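PDB 2G80: enolase-phosphatase E1 from Saccharomyces cerevisiae, which probably catalyses both the enolisation of 2,3-diketo-5-methylthiopentyl-1-phosphate and the magnesium-dependent dephosphorylation of the product in the methionine salvage pathway. Local coordinates for residues Q191-I196 / P214-A219. Sequence-based numbering, arbitrary orientation.
Sequences QSYANI and PLELDA
With CG anti to its carbonyl carbon (chi1 -63°), Y193 sends its ring out of helix 190-200 to the backbone and CB atoms of E216 and A219, about one turn apart on helix 214-221. Every close approach between 191-196 and 214-219 involves this side chain, and Y193 supplies 74 Å² of the 135 Å² buried; the nearest CA atoms, of Y193 and A219, are 7.4 Å apart. On the CD2/CE2 side of the ring, CE2 of Y193 lies 3.7 Å from CB of A219, an apolar contact, and CD2 of Y193 is 3.9 Å from C of A219. Farther out, OH of Y193 passes CB of E216 at 3.6 Å. OH of Y193 is also 3.6 Å from O of E216, but no hydrogen bond forms there; the hydroxyl is hydrogen-bonded to O of K187. E216 shares the chi1 of the tyrosine (-64°) and then runs extended, which takes its carboxylate past the phenol to S211, by a hydrogen bond, and to K187, by a salt bridge. K187 is a predicted substrate-binding residue, and the E216 side chain comes within about 5 Å of the magnesium ion, consistent with a second-shell position for E216. An alanine in place of Y193 would probably leave a gap between the two helices and deprive O of K187 of its hydroxyl partner. Within the Rossmann-like HAD core, the Y193 ring also meets F209 of strand 207-211, which E216 touches too, and, edge-to-face, Y143 of strand 140-143, so it packs between the two helices and these strands of the parallel sheet.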
loop_
_atom_site.group_PDB
_atom_site.type_symbol
_atom_site.label_atom_id
_atom_site.label_comp_id
_atom_site.label_asym_id
_atom_site.label_seq_id
_atom_site.Cartn_x
_atom_site.Cartn_y
_atom_site.Cartn_z
ATOM N N GLN A 191 10.011 17.416 -2.077
ATOM C CA GLN A 191 9.004 18.015 -2.963
ATOM C C GLN A 191 7.685 17.279 -2.957
ATOM O O GLN A 191 6.622 17.919 -3.055
ATOM C CB GLN A 191 9.525 18.087 -4.412
ATOM C CG GLN A 191 8.573 18.727 -5.459
ATOM C CD GLN A 191 8.315 20.217 -5.220
ATOM O OE1 GLN A 191 9.261 21.019 -5.163
ATOM N NE2 GLN A 191 7.027 20.598 -5.112
ATOM N N SER A 192 7.773 15.947 -2.914
ATOM C CA SER A 192 6.617 15.079 -2.828
ATOM C C SER A 192 5.773 15.425 -1.599
ATOM O O SER A 192 4.546 15.480 -1.707
ATOM C CB SER A 192 7.033 13.593 -2.793
ATOM O OG SER A 192 7.992 13.277 -3.809
ATOM N N TYR A 193 6.435 15.704 -0.464
ATOM C CA TYR A 193 5.726 16.104 0.786
ATOM C C TYR A 193 5.139 17.527 0.711
ATOM O O TYR A 193 4.122 17.796 1.299
ATOM C CB TYR A 193 6.602 15.888 2.013
ATOM C CG TYR A 193 6.898 14.427 2.145
ATOM C CD1 TYR A 193 6.010 13.571 2.813
ATOM C CD2 TYR A 193 8.028 13.869 1.534
ATOM C CE1 TYR A 193 6.263 12.210 2.901
ATOM C CE2 TYR A 193 8.278 12.509 1.597
ATOM C CZ TYR A 193 7.406 11.675 2.290
ATOM O OH TYR A 193 7.672 10.322 2.368
ATOM N N ALA A 194 5.782 18.408 -0.046
ATOM C CA ALA A 194 5.239 19.730 -0.328
ATOM C C ALA A 194 3.948 19.590 -1.171
ATOM O O ALA A 194 2.975 20.327 -0.941
ATOM C CB ALA A 194 6.277 20.612 -1.022
ATOM N N ASN A 195 3.960 18.652 -2.130
ATOM C CA ASN A 195 2.785 18.328 -2.939
ATOM C C ASN A 195 1.634 17.821 -2.074
ATOM O O ASN A 195 0.500 18.261 -2.241
ATOM C CB ASN A 195 3.099 17.321 -4.066
ATOM C CG ASN A 195 4.101 17.857 -5.109
ATOM O OD1 ASN A 195 4.246 19.070 -5.313
ATOM N ND2 ASN A 195 4.790 16.940 -5.776
ATOM N N ILE A 196 1.922 16.938 -1.122
ATOM C CA ILE A 196 0.889 16.390 -0.202
ATOM C C ILE A 196 0.341 17.470 0.740
ATOM O O ILE A 196 -0.871 17.488 0.992
ATOM C CB ILE A 196 1.422 15.167 0.589
ATOM C CG1 ILE A 196 1.675 14.001 -0.384
ATOM C CG2 ILE A 196 0.442 14.733 1.787
ATOM C CD1 ILE A 196 2.417 12.829 0.242
ATOM N N PRO A 214 13.368 5.400 7.368
ATOM C CA PRO A 214 13.947 6.690 7.785
ATOM C C PRO A 214 14.185 7.721 6.672
ATOM O O PRO A 214 14.185 8.902 6.953
ATOM C CB PRO A 214 15.300 6.295 8.404
ATOM C CG PRO A 214 15.209 4.888 8.707
ATOM C CD PRO A 214 14.244 4.274 7.775
ATOM N N LEU A 215 14.452 7.245 5.461
ATOM C CA LEU A 215 14.679 8.077 4.295
ATOM C C LEU A 215 13.404 8.824 3.863
ATOM O O LEU A 215 13.480 9.940 3.329
ATOM C CB LEU A 215 15.250 7.233 3.135
ATOM C CG LEU A 215 16.608 6.552 3.403
ATOM C CD1 LEU A 215 16.992 5.643 2.228
ATOM C CD2 LEU A 215 17.706 7.580 3.653
ATOM N N GLU A 216 12.245 8.207 4.093
ATOM C CA GLU A 216 10.963 8.845 3.850
ATOM C C GLU A 216 10.763 9.946 4.905
ATOM O O GLU A 216 10.375 11.050 4.577
ATOM C CB GLU A 216 9.810 7.818 3.917
ATOM C CG GLU A 216 9.879 6.741 2.812
ATOM C CD GLU A 216 8.718 5.732 2.846
ATOM O OE1 GLU A 216 7.808 5.838 3.713
ATOM O OE2 GLU A 216 8.709 4.826 1.978
ATOM N N LEU A 217 11.022 9.616 6.168
ATOM C CA LEU A 217 10.872 10.545 7.284
ATOM C C LEU A 217 11.800 11.741 7.131
ATOM O O LEU A 217 11.376 12.862 7.401
ATOM C CB LEU A 217 11.100 9.837 8.627
ATOM C CG LEU A 217 10.151 8.699 9.072
ATOM C CD1 LEU A 217 10.636 8.183 10.393
ATOM C CD2 LEU A 217 8.636 9.087 9.204
ATOM N N ASP A 218 13.040 11.505 6.680
ATOM C CA ASP A 218 14.016 12.572 6.391
ATOM C C ASP A 218 13.497 13.541 5.317
ATOM O O ASP A 218 13.688 14.741 5.432
ATOM C CB ASP A 218 15.341 12.009 5.847
ATOM C CG ASP A 218 16.178 11.268 6.877
ATOM O OD1 ASP A 218 15.902 11.300 8.082
ATOM O OD2 ASP A 218 17.154 10.625 6.452
ATOM N N ALA A 219 12.912 12.998 4.248
ATOM C CA ALA A 219 12.357 13.809 3.155
ATOM C C ALA A 219 11.218 14.702 3.676
ATOM O O ALA A 219 11.194 15.898 3.403
ATOM C CB ALA A 219 11.881 12.919 2.023
#